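Local coordinates for protein 3-carboxy-cis,cis-muconate cycloisomerase (Acinetobacter calcoaceticus, PDB 1Q5N) that is a cycloisomerase of the largely helical fumarase/aspartase superfamily, built as an assembly of four chains, at residues S28-A33 with G79-P84; V104-T109 with A204-Q209; Q111-T116 with E215-Q220; A117-C122 with R190-Q195. All coordinates share one frame; numbering follows the deposited sequence.

Contact 1: residues S28-A33 with G79-P84; sequences SYMVEA and GNIAIP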
loop_
_atom_site.group_PDB
_atom_site.type_symbol
_atom_site.label_atom_id
_atom_site.label_comp_id
_atom_site.label_asym_id
_atom_site.label_seq_id
_atom_site.Cartn_x
_atom_site.Cartn_y
_atom_site.Cartn_z
ATOM N N SER A 28 -31.012 -4.968 4.992
ATOM C CA SER A 28 -32.024 -5.463 4.077
ATOM C C SER A 28 -31.580 -6.762 3.459
ATOM O O SER A 28 -32.341 -7.723 3.378
ATOM C CB SER A 28 -32.236 -4.486 2.933
ATOM O OG SER A 28 -33.539 -3.999 3.010
ATOM N N TYR A 29 -30.329 -6.785 3.006
ATOM C CA TYR A 29 -29.782 -7.977 2.363
ATOM C C TYR A 29 -29.637 -9.109 3.379
ATOM O O TYR A 29 -29.781 -10.286 3.027
ATOM C CB TYR A 29 -28.417 -7.674 1.715
ATOM C CG TYR A 29 -28.491 -6.832 0.464
ATOM C CD1 TYR A 29 -28.989 -7.372 -0.725
ATOM C CD2 TYR A 29 -27.969 -5.528 0.431
ATOM C CE1 TYR A 29 -28.960 -6.660 -1.918
ATOM C CE2 TYR A 29 -27.941 -4.786 -0.784
ATOM C CZ TYR A 29 -28.441 -5.373 -1.953
ATOM O OH TYR A 29 -28.448 -4.701 -3.161
ATOM N N MET A 30 -29.366 -8.765 4.634
ATOM C CA MET A 30 -29.244 -9.817 5.656
ATOM C C MET A 30 -30.618 -10.458 5.877
ATOM O O MET A 30 -30.727 -11.702 6.044
ATOM C CB MET A 30 -28.702 -9.252 6.980
ATOM C CG MET A 30 -27.199 -8.886 6.875
ATOM S SD MET A 30 -26.598 -7.992 8.335
ATOM C CE MET A 30 -26.327 -9.369 9.332
ATOM N N VAL A 31 -31.650 -9.613 5.877
ATOM C CA VAL A 31 -33.011 -10.098 6.029
ATOM C C VAL A 31 -33.279 -11.043 4.846
ATOM O O VAL A 31 -33.747 -12.177 5.025
ATOM C CB VAL A 31 -34.023 -8.937 6.011
ATOM C CG1 VAL A 31 -35.472 -9.484 5.798
ATOM C CG2 VAL A 31 -33.922 -8.136 7.333
ATOM N N GLU A 32 -32.925 -10.602 3.650
ATOM C CA GLU A 32 -33.149 -11.419 2.482
ATOM C C GLU A 32 -32.472 -12.792 2.607
ATOM O O GLU A 32 -33.046 -13.831 2.216
ATOM C CB GLU A 32 -32.628 -10.676 1.268
ATOM C CG GLU A 32 -32.917 -11.330 -0.080
ATOM C CD GLU A 32 -32.489 -10.410 -1.252
ATOM O OE1 GLU A 32 -32.484 -9.154 -1.078
ATOM O OE2 GLU A 32 -32.170 -10.939 -2.349
ATOM N N ALA A 33 -31.244 -12.795 3.134
ATOM C CA ALA A 33 -30.508 -14.043 3.340
ATOM C C ALA A 33 -31.224 -14.994 4.356
ATOM O O ALA A 33 -31.215 -16.225 4.186
ATOM C CB ALA A 33 -29.094 -13.748 3.841
ATOM N N GLY A 79 -18.934 -7.660 18.285
ATOM C CA GLY A 79 -17.837 -7.836 17.352
ATOM C C GLY A 79 -18.270 -7.999 15.905
ATOM O O GLY A 79 -17.409 -8.138 15.046
ATOM N N ASN A 80 -19.585 -8.059 15.654
ATOM C CA ASN A 80 -20.172 -8.116 14.319
ATOM C C ASN A 80 -21.654 -7.784 14.383
ATOM O O ASN A 80 -22.281 -7.872 15.434
ATOM C CB ASN A 80 -19.929 -9.454 13.576
ATOM C CG ASN A 80 -20.775 -10.596 14.069
ATOM O OD1 ASN A 80 -22.020 -10.582 13.990
ATOM N ND2 ASN A 80 -20.098 -11.621 14.565
ATOM N N ILE A 81 -22.195 -7.373 13.247
ATOM C CA ILE A 81 -23.565 -6.974 13.144
ATOM C C ILE A 81 -24.556 -8.112 13.166
ATOM O O ILE A 81 -25.680 -7.931 13.626
ATOM C CB ILE A 81 -23.791 -6.224 11.832
ATOM C CG1 ILE A 81 -22.840 -5.041 11.776
ATOM C CG2 ILE A 81 -25.237 -5.725 11.743
ATOM C CD1 ILE A 81 -22.808 -4.421 10.384
ATOM N N ALA A 82 -24.155 -9.279 12.670
ATOM C CA ALA A 82 -25.113 -10.370 12.573
ATOM C C ALA A 82 -25.712 -10.817 13.898
ATOM O O ALA A 82 -26.917 -11.046 13.972
ATOM C CB ALA A 82 -24.500 -11.550 11.859
ATOM N N ILE A 83 -24.891 -10.922 14.938
ATOM C CA ILE A 83 -25.371 -11.388 16.238
ATOM C C ILE A 83 -26.544 -10.567 16.812
ATOM O O ILE A 83 -27.588 -11.125 17.112
ATOM C CB ILE A 83 -24.162 -11.503 17.237
ATOM C CG1 ILE A 83 -23.332 -12.751 16.887
ATOM C CG2 ILE A 83 -24.636 -11.627 18.686
ATOM C CD1 ILE A 83 -21.990 -12.812 17.551
ATOM N N PRO A 84 -26.397 -9.241 16.942
ATOM C CA PRO A 84 -27.493 -8.438 17.485
ATOM C C PRO A 84 -28.626 -8.355 16.460
ATOM O O PRO A 84 -29.770 -8.134 16.803
ATOM C CB PRO A 84 -26.851 -7.076 17.705
ATOM C CG PRO A 84 -25.369 -7.359 17.715
ATOM C CD PRO A 84 -25.209 -8.406 16.704
#
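Met-30, on helix 23-43, and Ala-82, near the N-terminal end of helix 82-94, bring the two backbones closest, their CA atoms 8.1 Å apart, a gap that one long side chain has to span. Asn-80 supplies a side-chain cap to the turn entering helix 82-94, and the flank of helix 23-43 packs on that turn, within the largely helical N-terminal part of this lyase-family subunit. Gly-79 ends the preceding helix 68-78 with a positive phi, and the chain turns through Asn-80 and Ile-81 on its way into the next helix.

Met-30 leaves its helix in the direction of this turn and takes part in every contact across the segments. A bend at chi3 (82°) swings the terminal methyl out of line with the rest of the chain and onto the backbone, where CE lies 3.6 Å from CA of Ala-82. The same methyl meets the CB of Ala-82 at 3.8 Å, so it touches both the alpha carbon and the methyl of the alanine. Its sulfur keeps looser company: SD is 4.3 Å from the CG2 branch of Ile-81. Everything exchanged between the segments is apolar and buried.

Around this patch, Leu-114 of helix 110-146 and Phe-85 also touch Met-30, while Ile-81 packs on Leu-71 and Thr-75 and on Tyr-8 of the second subunit. The capping bond runs from Ile-83 N to Asn-80 OD1, 3.0 Å long with an N-H...O angle of 159°, the donor tilted 16° from the carbonyl plane of the amide.

Contact 2: residues V104-T109 with A204-Q209; sequences VHWGAT and ASLQDQ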
loop_
_atom_site.group_PDB
_atom_site.type_symbol
_atom_site.label_atom_id
_atom_site.label_comp_id
_atom_site.label_asym_id
_atom_site.label_seq_id
_atom_site.Cartn_x
_atom_site.Cartn_y
_atom_site.Cartn_z
ATOM N N VAL A 104 -35.711 -19.177 13.185
ATOM C CA VAL A 104 -34.977 -18.058 12.587
ATOM C C VAL A 104 -33.470 -18.325 12.730
ATOM O O VAL A 104 -33.000 -18.635 13.836
ATOM C CB VAL A 104 -35.283 -16.722 13.295
ATOM C CG1 VAL A 104 -34.420 -15.588 12.718
ATOM C CG2 VAL A 104 -36.746 -16.393 13.140
ATOM N N HIS A 105 -32.743 -18.253 11.610
ATOM C CA HIS A 105 -31.293 -18.413 11.621
ATOM C C HIS A 105 -30.906 -19.830 12.007
ATOM O O HIS A 105 -29.855 -20.046 12.611
ATOM C CB HIS A 105 -30.687 -17.415 12.629
ATOM C CG HIS A 105 -29.201 -17.257 12.522
ATOM N ND1 HIS A 105 -28.593 -16.606 11.466
ATOM C CD2 HIS A 105 -28.202 -17.609 13.371
ATOM C CE1 HIS A 105 -27.290 -16.559 11.670
ATOM N NE2 HIS A 105 -27.022 -17.160 12.817
ATOM N N TRP A 106 -31.770 -20.783 11.655
ATOM C CA TRP A 106 -31.561 -22.191 11.988
ATOM C C TRP A 106 -30.341 -22.788 11.315
ATOM O O TRP A 106 -30.307 -22.882 10.100
ATOM C CB TRP A 106 -32.797 -23.030 11.585
ATOM C CG TRP A 106 -32.608 -24.474 11.908
ATOM C CD1 TRP A 106 -32.614 -25.530 11.031
ATOM C CD2 TRP A 106 -32.231 -25.011 13.179
ATOM N NE1 TRP A 106 -32.254 -26.690 11.681
ATOM C CE2 TRP A 106 -32.012 -26.402 13.002
ATOM C CE3 TRP A 106 -32.048 -24.446 14.458
ATOM C CZ2 TRP A 106 -31.608 -27.249 14.059
ATOM C CZ3 TRP A 106 -31.642 -25.282 15.524
ATOM C CH2 TRP A 106 -31.429 -26.676 15.312
ATOM N N GLY A 107 -29.354 -23.206 12.097
ATOM C CA GLY A 107 -28.160 -23.813 11.510
ATOM C C GLY A 107 -27.052 -22.933 10.891
ATOM O O GLY A 107 -25.995 -23.432 10.544
ATOM N N ALA A 108 -27.270 -21.630 10.754
ATOM C CA ALA A 108 -26.264 -20.761 10.169
ATOM C C ALA A 108 -25.375 -20.138 11.226
ATOM O O ALA A 108 -25.682 -20.162 12.431
ATOM C CB ALA A 108 -26.931 -19.659 9.373
ATOM N N THR A 109 -24.244 -19.598 10.781
ATOM C CA THR A 109 -23.382 -18.909 11.730
ATOM C C THR A 109 -23.349 -17.477 11.192
ATOM O O THR A 109 -23.758 -17.246 10.045
ATOM C CB THR A 109 -21.980 -19.479 11.754
ATOM O OG1 THR A 109 -21.248 -18.752 12.727
ATOM C CG2 THR A 109 -21.279 -19.281 10.419
ATOM N N ALA A 204 -22.527 -28.845 10.845
ATOM C CA ALA A 204 -22.795 -29.900 11.808
ATOM C C ALA A 204 -24.248 -29.904 12.382
ATOM O O ALA A 204 -24.862 -30.960 12.483
ATOM C CB ALA A 204 -21.770 -29.855 12.924
ATOM N N SER A 205 -24.816 -28.756 12.737
ATOM C CA SER A 205 -26.171 -28.788 13.283
ATOM C C SER A 205 -27.292 -29.222 12.293
ATOM O O SER A 205 -28.444 -29.454 12.711
ATOM C CB SER A 205 -26.535 -27.436 13.919
ATOM O OG SER A 205 -26.578 -26.434 12.934
ATOM N N LEU A 206 -26.968 -29.331 11.004
ATOM C CA LEU A 206 -27.940 -29.786 10.017
ATOM C C LEU A 206 -27.730 -31.284 9.745
ATOM O O LEU A 206 -28.392 -31.868 8.892
ATOM C CB LEU A 206 -27.792 -28.986 8.711
ATOM C CG LEU A 206 -28.240 -27.519 8.799
ATOM C CD1 LEU A 206 -28.074 -26.850 7.459
ATOM C CD2 LEU A 206 -29.694 -27.443 9.237
ATOM N N GLN A 207 -26.760 -31.876 10.440
ATOM C CA GLN A 207 -26.433 -33.294 10.336
ATOM C C GLN A 207 -26.191 -33.943 8.984
ATOM O O GLN A 207 -25.085 -33.886 8.478
ATOM C CB GLN A 207 -27.465 -34.064 11.161
ATOM C CG GLN A 207 -27.236 -33.658 12.634
ATOM C CD GLN A 207 -28.305 -34.061 13.614
ATOM O OE1 GLN A 207 -29.480 -33.659 13.491
ATOM N NE2 GLN A 207 -27.901 -34.837 14.629
ATOM N N ASP A 208 -27.171 -34.606 8.397
ATOM C CA ASP A 208 -26.895 -35.181 7.082
ATOM C C ASP A 208 -27.693 -34.515 5.964
ATOM O O ASP A 208 -27.713 -34.974 4.833
ATOM C CB ASP A 208 -27.092 -36.708 7.094
ATOM C CG ASP A 208 -28.502 -37.135 7.498
ATOM O OD1 ASP A 208 -29.289 -36.307 8.030
ATOM O OD2 ASP A 208 -28.818 -38.331 7.289
ATOM N N GLN A 209 -28.303 -33.390 6.294
ATOM C CA GLN A 209 -29.106 -32.592 5.374
ATOM C C GLN A 209 -28.312 -31.396 4.844
ATOM O O GLN A 209 -28.843 -30.574 4.091
ATOM C CB GLN A 209 -30.308 -32.019 6.127
ATOM C CG GLN A 209 -31.152 -33.068 6.802
ATOM C CD GLN A 209 -31.769 -33.986 5.779
ATOM O OE1 GLN A 209 -32.840 -33.692 5.226
ATOM N NE2 GLN A 209 -31.081 -35.093 5.485
HETATM O O HOH W 1 -25.127 -25.874 10.979
#
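Trp-106 and Leu-206 overlap in antiparallel fashion; the indole offers its five-membered ring and the leucine a single methyl. That methyl, CD2, is 3.6 Å from NE1 of Trp-106 and 3.9 Å from its CD1, approaching the ring obliquely. With CG anti to the backbone N (chi1 180°), the indole is carried across to the other loop, and its far CZ2 corner comes 4.1 Å from the carbonyl O of Ser-205.

Trp-106 belongs to a type II beta turn, His-105 to Ala-108, which faces a short 3-10 turn at 204-206 that runs into a type II' turn. Gly-107 takes the third position of the first turn with positive phi, and its lack of a side chain lets the second loop come close: Ser-205 OG sits 3.4 Å from Gly-107 CA. A water joins the two, donating to Gly-107 O at 2.6 Å and hydrogen-bonded to Ser-205 OG at 2.5 Å. Gln-41 of helix 23-43 bonds to Trp-106 O and packs on Leu-206. From the third subunit, Arg-385 packs on Trp-106 and Tyr-434 on Ser-205.

Contact 3: residues Q111-T116 with E215-Q220; sequences QDILDT and EAYAKQ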
loop_
_atom_site.group_PDB
_atom_site.type_symbol
_atom_site.label_atom_id
_atom_site.label_comp_id
_atom_site.label_asym_id
_atom_site.label_seq_id
_atom_site.Cartn_x
_atom_site.Cartn_y
_atom_site.Cartn_z
ATOM N N GLN A 111 -21.031 -15.458 9.999
ATOM C CA GLN A 111 -20.340 -15.237 8.744
ATOM C C GLN A 111 -21.164 -15.713 7.501
ATOM O O GLN A 111 -21.012 -15.152 6.412
ATOM C CB GLN A 111 -18.922 -15.878 8.786
ATOM C CG GLN A 111 -18.121 -15.536 7.524
ATOM C CD GLN A 111 -16.627 -15.836 7.590
ATOM O OE1 GLN A 111 -16.121 -16.426 8.580
ATOM N NE2 GLN A 111 -15.899 -15.453 6.502
ATOM N N ASP A 112 -22.015 -16.728 7.644
ATOM C CA ASP A 112 -22.802 -17.155 6.490
ATOM C C ASP A 112 -23.696 -15.987 6.042
ATOM O O ASP A 112 -23.761 -15.660 4.866
ATOM C CB ASP A 112 -23.713 -18.338 6.824
ATOM C CG ASP A 112 -22.943 -19.573 7.251
ATOM O OD1 ASP A 112 -21.864 -19.847 6.664
ATOM O OD2 ASP A 112 -23.429 -20.277 8.178
ATOM N N ILE A 113 -24.378 -15.358 6.991
ATOM C CA ILE A 113 -25.281 -14.277 6.664
ATOM C C ILE A 113 -24.504 -13.016 6.180
ATOM O O ILE A 113 -24.921 -12.340 5.256
ATOM C CB ILE A 113 -26.138 -13.915 7.909
ATOM C CG1 ILE A 113 -26.923 -15.138 8.387
ATOM C CG2 ILE A 113 -27.058 -12.744 7.596
ATOM C CD1 ILE A 113 -27.757 -15.834 7.325
ATOM N N LEU A 114 -23.385 -12.705 6.826
ATOM C CA LEU A 114 -22.589 -11.538 6.446
ATOM C C LEU A 114 -21.963 -11.716 5.058
ATOM O O LEU A 114 -22.079 -10.813 4.235
ATOM C CB LEU A 114 -21.521 -11.269 7.519
ATOM C CG LEU A 114 -22.194 -10.820 8.839
ATOM C CD1 LEU A 114 -21.201 -10.815 9.940
ATOM C CD2 LEU A 114 -22.820 -9.435 8.700
ATOM N N ASP A 115 -21.332 -12.871 4.788
ATOM C CA ASP A 115 -20.740 -13.101 3.464
ATOM C C ASP A 115 -21.813 -13.183 2.354
ATOM O O ASP A 115 -21.587 -12.725 1.208
ATOM C CB ASP A 115 -19.930 -14.400 3.406
ATOM C CG ASP A 115 -18.585 -14.292 4.072
ATOM O OD1 ASP A 115 -18.197 -13.184 4.519
ATOM O OD2 ASP A 115 -17.918 -15.341 4.144
ATOM N N THR A 116 -22.979 -13.762 2.678
ATOM C CA THR A 116 -24.023 -13.853 1.676
ATOM C C THR A 116 -24.560 -12.439 1.377
ATOM O O THR A 116 -24.754 -12.080 0.225
ATOM C CB THR A 116 -25.191 -14.843 2.106
ATOM O OG1 THR A 116 -24.700 -16.196 2.135
ATOM C CG2 THR A 116 -26.357 -14.733 1.116
ATOM N N GLU A 215 -27.665 -26.422 -1.461
ATOM C CA GLU A 215 -28.107 -26.401 -2.833
ATOM C C GLU A 215 -29.385 -25.572 -3.015
ATOM O O GLU A 215 -29.470 -24.727 -3.912
ATOM C CB GLU A 215 -28.297 -27.827 -3.291
ATOM C CG GLU A 215 -28.959 -27.977 -4.625
ATOM C CD GLU A 215 -29.171 -29.442 -4.924
ATOM O OE1 GLU A 215 -29.856 -30.118 -4.098
ATOM O OE2 GLU A 215 -28.634 -29.916 -5.954
ATOM N N ALA A 216 -30.356 -25.784 -2.141
ATOM C CA ALA A 216 -31.611 -25.058 -2.233
ATOM C C ALA A 216 -31.470 -23.609 -1.765
ATOM O O ALA A 216 -32.247 -22.742 -2.153
ATOM C CB ALA A 216 -32.702 -25.770 -1.409
ATOM N N TYR A 217 -30.508 -23.341 -0.894
ATOM C CA TYR A 217 -30.301 -21.970 -0.431
ATOM C C TYR A 217 -29.695 -21.165 -1.603
ATOM O O TYR A 217 -30.124 -20.070 -1.903
ATOM C CB TYR A 217 -29.374 -22.008 0.788
ATOM C CG TYR A 217 -28.905 -20.665 1.338
ATOM C CD1 TYR A 217 -29.802 -19.752 1.883
ATOM C CD2 TYR A 217 -27.536 -20.368 1.400
ATOM C CE1 TYR A 217 -29.344 -18.578 2.490
ATOM C CE2 TYR A 217 -27.072 -19.208 1.993
ATOM C CZ TYR A 217 -27.973 -18.321 2.542
ATOM O OH TYR A 217 -27.489 -17.202 3.174
ATOM N N ALA A 218 -28.714 -21.740 -2.280
ATOM C CA ALA A 218 -28.084 -21.080 -3.406
ATOM C C ALA A 218 -29.169 -20.761 -4.429
ATOM O O ALA A 218 -29.309 -19.625 -4.886
ATOM C CB ALA A 218 -27.019 -21.998 -4.018
ATOM N N LYS A 219 -29.957 -21.773 -4.762
ATOM C CA LYS A 219 -31.028 -21.625 -5.756
ATOM C C LYS A 219 -32.020 -20.534 -5.413
ATOM O O LYS A 219 -32.367 -19.735 -6.264
ATOM C CB LYS A 219 -31.730 -22.950 -5.908
ATOM C CG LYS A 219 -32.594 -23.072 -7.114
ATOM C CD LYS A 219 -32.802 -24.559 -7.399
ATOM C CE LYS A 219 -31.434 -25.237 -7.681
ATOM N NZ LYS A 219 -31.537 -26.737 -7.765
ATOM N N GLN A 220 -32.463 -20.471 -4.166
ATOM C CA GLN A 220 -33.403 -19.429 -3.746
ATOM C C GLN A 220 -32.880 -18.022 -3.999
ATOM O O GLN A 220 -33.649 -17.095 -4.202
ATOM C CB GLN A 220 -33.690 -19.493 -2.238
ATOM C CG GLN A 220 -34.623 -20.570 -1.752
ATOM C CD GLN A 220 -35.931 -20.596 -2.508
ATOM O OE1 GLN A 220 -36.292 -21.628 -3.084
ATOM N NE2 GLN A 220 -36.637 -19.464 -2.538
#
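Thr-116 and Tyr-217 meet head-on between two helices that run in broadly the same direction, 30° apart, with segment axes no closer than 13.7 Å. At that spacing only a long side chain can bridge the gap. Two near-parallel helices of the lyase-family helical domain are thus joined by a tyrosine-to-threonine hydroxyl bond.

This polar link runs from Tyr-217 OH to Thr-116 OG1, 3.1 Å long. OG1 stands at the edge of the phenol ring, near its plane. The tyrosine reaches it because CG lies anti to the backbone N (chi1 174°), which directs the ring toward helix 110-146. Thr-116 OG1 also accepts from the backbone N of Gln-195, and it lies 2.9 Å from Asp-112 O one turn earlier, so the buried hydroxyl is closely surrounded by polar atoms.

Van der Waals contact is slight and falls on the phenol oxygen: the threonine methyl CG2 is 3.4 Å from Tyr-217 OH, Ile-113 CD1 4.4 Å.

Charged and amide groups gather elsewhere on helix 110-146. Gln-111 NE2 donates to Asp-115 OD2 at 3.1 Å, meeting it on the syn side but 24° out of the carboxylate plane; the same OD2 forms a salt bridge with Arg-234. Asp-112 bonds to His-231 and to the backbone N of Gly-197, Gly-198 and Thr-109.

Helix 23-43 lies against both partners, with Met-30 on Leu-114, Glu-34 on Ile-113 and Ala-40 on Ala-216, while Trp-324 of helix 323-351 packs on Gln-111, Leu-114 and Asp-115.

Contact 4: residues A117-C122 with R190-Q195; sequences ACILQC and RVLVAQ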
loop_
_atom_site.group_PDB
_atom_site.type_symbol
_atom_site.label_atom_id
_atom_site.label_comp_id
_atom_site.label_asym_id
_atom_site.label_seq_id
_atom_site.Cartn_x
_atom_site.Cartn_y
_atom_site.Cartn_z
ATOM N N ALA A 117 -24.773 -11.630 2.410
ATOM C CA ALA A 117 -25.273 -10.272 2.147
ATOM C C ALA A 117 -24.180 -9.504 1.345
ATOM O O ALA A 117 -24.491 -8.706 0.443
ATOM C CB ALA A 117 -25.604 -9.538 3.453
ATOM N N CYS A 118 -22.909 -9.743 1.670
ATOM C CA CYS A 118 -21.841 -9.091 0.924
ATOM C C CYS A 118 -21.917 -9.471 -0.574
ATOM O O CYS A 118 -21.847 -8.588 -1.438
ATOM C CB CYS A 118 -20.468 -9.481 1.486
ATOM S SG CYS A 118 -19.070 -8.736 0.585
ATOM N N ILE A 119 -22.039 -10.768 -0.885
ATOM C CA ILE A 119 -22.158 -11.190 -2.280
ATOM C C ILE A 119 -23.443 -10.641 -2.966
ATOM O O ILE A 119 -23.435 -10.328 -4.179
ATOM C CB ILE A 119 -22.121 -12.708 -2.390
ATOM C CG1 ILE A 119 -20.708 -13.195 -2.008
ATOM C CG2 ILE A 119 -22.514 -13.143 -3.796
ATOM C CD1 ILE A 119 -19.593 -12.575 -2.843
ATOM N N LEU A 120 -24.528 -10.509 -2.199
ATOM C CA LEU A 120 -25.741 -9.949 -2.789
ATOM C C LEU A 120 -25.466 -8.486 -3.133
ATOM O O LEU A 120 -25.871 -8.017 -4.203
ATOM C CB LEU A 120 -26.949 -10.057 -1.843
ATOM C CG LEU A 120 -27.462 -11.503 -1.608
ATOM C CD1 LEU A 120 -28.613 -11.500 -0.623
ATOM C CD2 LEU A 120 -27.893 -12.116 -2.932
ATOM N N GLN A 121 -24.777 -7.765 -2.238
ATOM C CA GLN A 121 -24.436 -6.387 -2.512
ATOM C C GLN A 121 -23.522 -6.313 -3.757
ATOM O O GLN A 121 -23.746 -5.494 -4.640
ATOM C CB GLN A 121 -23.725 -5.757 -1.311
ATOM C CG GLN A 121 -24.624 -5.416 -0.123
ATOM C CD GLN A 121 -23.802 -4.925 1.068
ATOM O OE1 GLN A 121 -22.860 -5.597 1.477
ATOM N NE2 GLN A 121 -24.147 -3.752 1.626
ATOM N N CYS A 122 -22.503 -7.164 -3.819
ATOM C CA CYS A 122 -21.587 -7.174 -4.938
ATOM C C CYS A 122 -22.329 -7.469 -6.242
ATOM O O CYS A 122 -21.973 -6.936 -7.308
ATOM C CB CYS A 122 -20.492 -8.241 -4.733
ATOM S SG CYS A 122 -19.264 -7.836 -3.436
ATOM N N ARG A 190 -17.603 -17.737 -10.918
ATOM C CA ARG A 190 -16.704 -18.138 -9.857
ATOM C C ARG A 190 -16.865 -17.356 -8.550
ATOM O O ARG A 190 -16.650 -17.863 -7.434
ATOM C CB ARG A 190 -15.262 -17.974 -10.359
ATOM C CG ARG A 190 -14.211 -18.169 -9.291
ATOM C CD ARG A 190 -12.809 -18.358 -9.851
ATOM N NE ARG A 190 -12.418 -17.187 -10.633
ATOM C CZ ARG A 190 -12.255 -17.200 -11.951
ATOM N NH1 ARG A 190 -12.436 -18.335 -12.634
ATOM N NH2 ARG A 190 -11.964 -16.084 -12.584
ATOM N N VAL A 191 -17.322 -16.134 -8.690
ATOM C CA VAL A 191 -17.389 -15.236 -7.578
ATOM C C VAL A 191 -18.758 -15.006 -6.878
ATOM O O VAL A 191 -18.837 -14.808 -5.647
ATOM C CB VAL A 191 -16.757 -13.933 -8.151
ATOM C CG1 VAL A 191 -17.547 -12.761 -7.814
ATOM C CG2 VAL A 191 -15.311 -13.863 -7.794
ATOM N N LEU A 192 -19.832 -15.030 -7.653
ATOM C CA LEU A 192 -21.162 -14.777 -7.107
ATOM C C LEU A 192 -21.753 -16.093 -6.639
ATOM O O LEU A 192 -22.566 -16.702 -7.331
ATOM C CB LEU A 192 -22.036 -14.136 -8.185
ATOM C CG LEU A 192 -21.473 -12.803 -8.698
ATOM C CD1 LEU A 192 -22.412 -12.216 -9.746
ATOM C CD2 LEU A 192 -21.286 -11.833 -7.516
ATOM N N VAL A 193 -21.305 -16.539 -5.467
ATOM C CA VAL A 193 -21.741 -17.795 -4.894
ATOM C C VAL A 193 -22.224 -17.534 -3.488
ATOM O O VAL A 193 -21.829 -16.553 -2.879
ATOM C CB VAL A 193 -20.587 -18.803 -4.857
ATOM C CG1 VAL A 193 -20.166 -19.139 -6.254
ATOM C CG2 VAL A 193 -19.390 -18.202 -4.080
ATOM N N ALA A 194 -23.068 -18.427 -2.970
ATOM C CA ALA A 194 -23.628 -18.300 -1.622
ATOM C C ALA A 194 -22.636 -18.751 -0.540
ATOM O O ALA A 194 -21.669 -19.445 -0.830
ATOM C CB ALA A 194 -24.909 -19.146 -1.514
ATOM N N GLN A 195 -22.870 -18.343 0.697
ATOM C CA GLN A 195 -22.017 -18.817 1.794
ATOM C C GLN A 195 -22.929 -19.457 2.852
ATOM O O GLN A 195 -23.776 -18.766 3.445
ATOM C CB GLN A 195 -21.250 -17.665 2.493
ATOM C CG GLN A 195 -20.307 -18.143 3.599
ATOM C CD GLN A 195 -18.945 -18.658 3.067
ATOM O OE1 GLN A 195 -18.799 -19.821 2.685
ATOM N NE2 GLN A 195 -17.943 -17.774 3.046
#
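Ile-119 has CG1 anti to its carbonyl carbon (chi1 -68°), which leaves CG2 anti to the backbone N, and a chi2 of -56° folds CD1 back; the three carbons are thereby spread over the chain that leaves helix 166-191. Their targets overlap in part. CG2 sits over the backbone of Leu-192, 3.9 Å from its CA, and touches the leucine CD2 methyl at 4.1 Å. CG1 lies 3.6 Å from the carbonyl O of Val-193, an atom that CG2 meets equally closely. CD1 reaches the carbonyl O of Val-191, 3.7 Å away. One isoleucine thus lies chiefly against main-chain atoms, and the backbones come near enough for this, with Ile-119 CA 6.1 Å from Leu-192 CA.

The receiving chain changes course here. Leu-192 is the first residue to leave helical angles and the centre of an inverse gamma turn, in which Val-193 N bonds weakly to Val-191 O. Helix 110-146 and helix 166-191 are long members of the helical bundle expected of this superfamily, and here the isoleucine of one packs on the chain leaving the other. Beyond the turn, Leu-192 and Ala-194 make backbone hydrogen bonds with Gly-224. Val-191 turns to helix 235-261, packing on Ile-240 and Arg-236, whereas Cys-122, one turn along from Ile-119, packs on Leu-331 and Phe-335 of helix 323-351.

Contacts 3 and 4 use successive turns of helix 110-146 and are buried, their centres 8 Å apart; Gln-195 joins them, with NE2 probably hydrogen-bonded to Asp-115 OD2 (2.7 Å). Contact 1 is buried too, and its helix 23-43 packs on the same long helix: Tyr-29 lies on Leu-120 of that helix, while Ala-33 O is 3.5 Å from Tyr-217 CE1 of helix 210-221. Contact 2, between loops at the border with the third subunit, is partly buried; it touches contact 3 where His-105 CE1 meets Ile-113 CG1 at 3.6 Å. The chemistry follows location: apolar side chains in contact 1, isoleucine against main-chain carbonyls in contact 4, hydroxyl-to-hydroxyl in contact 3, and water-bridged in contact 2.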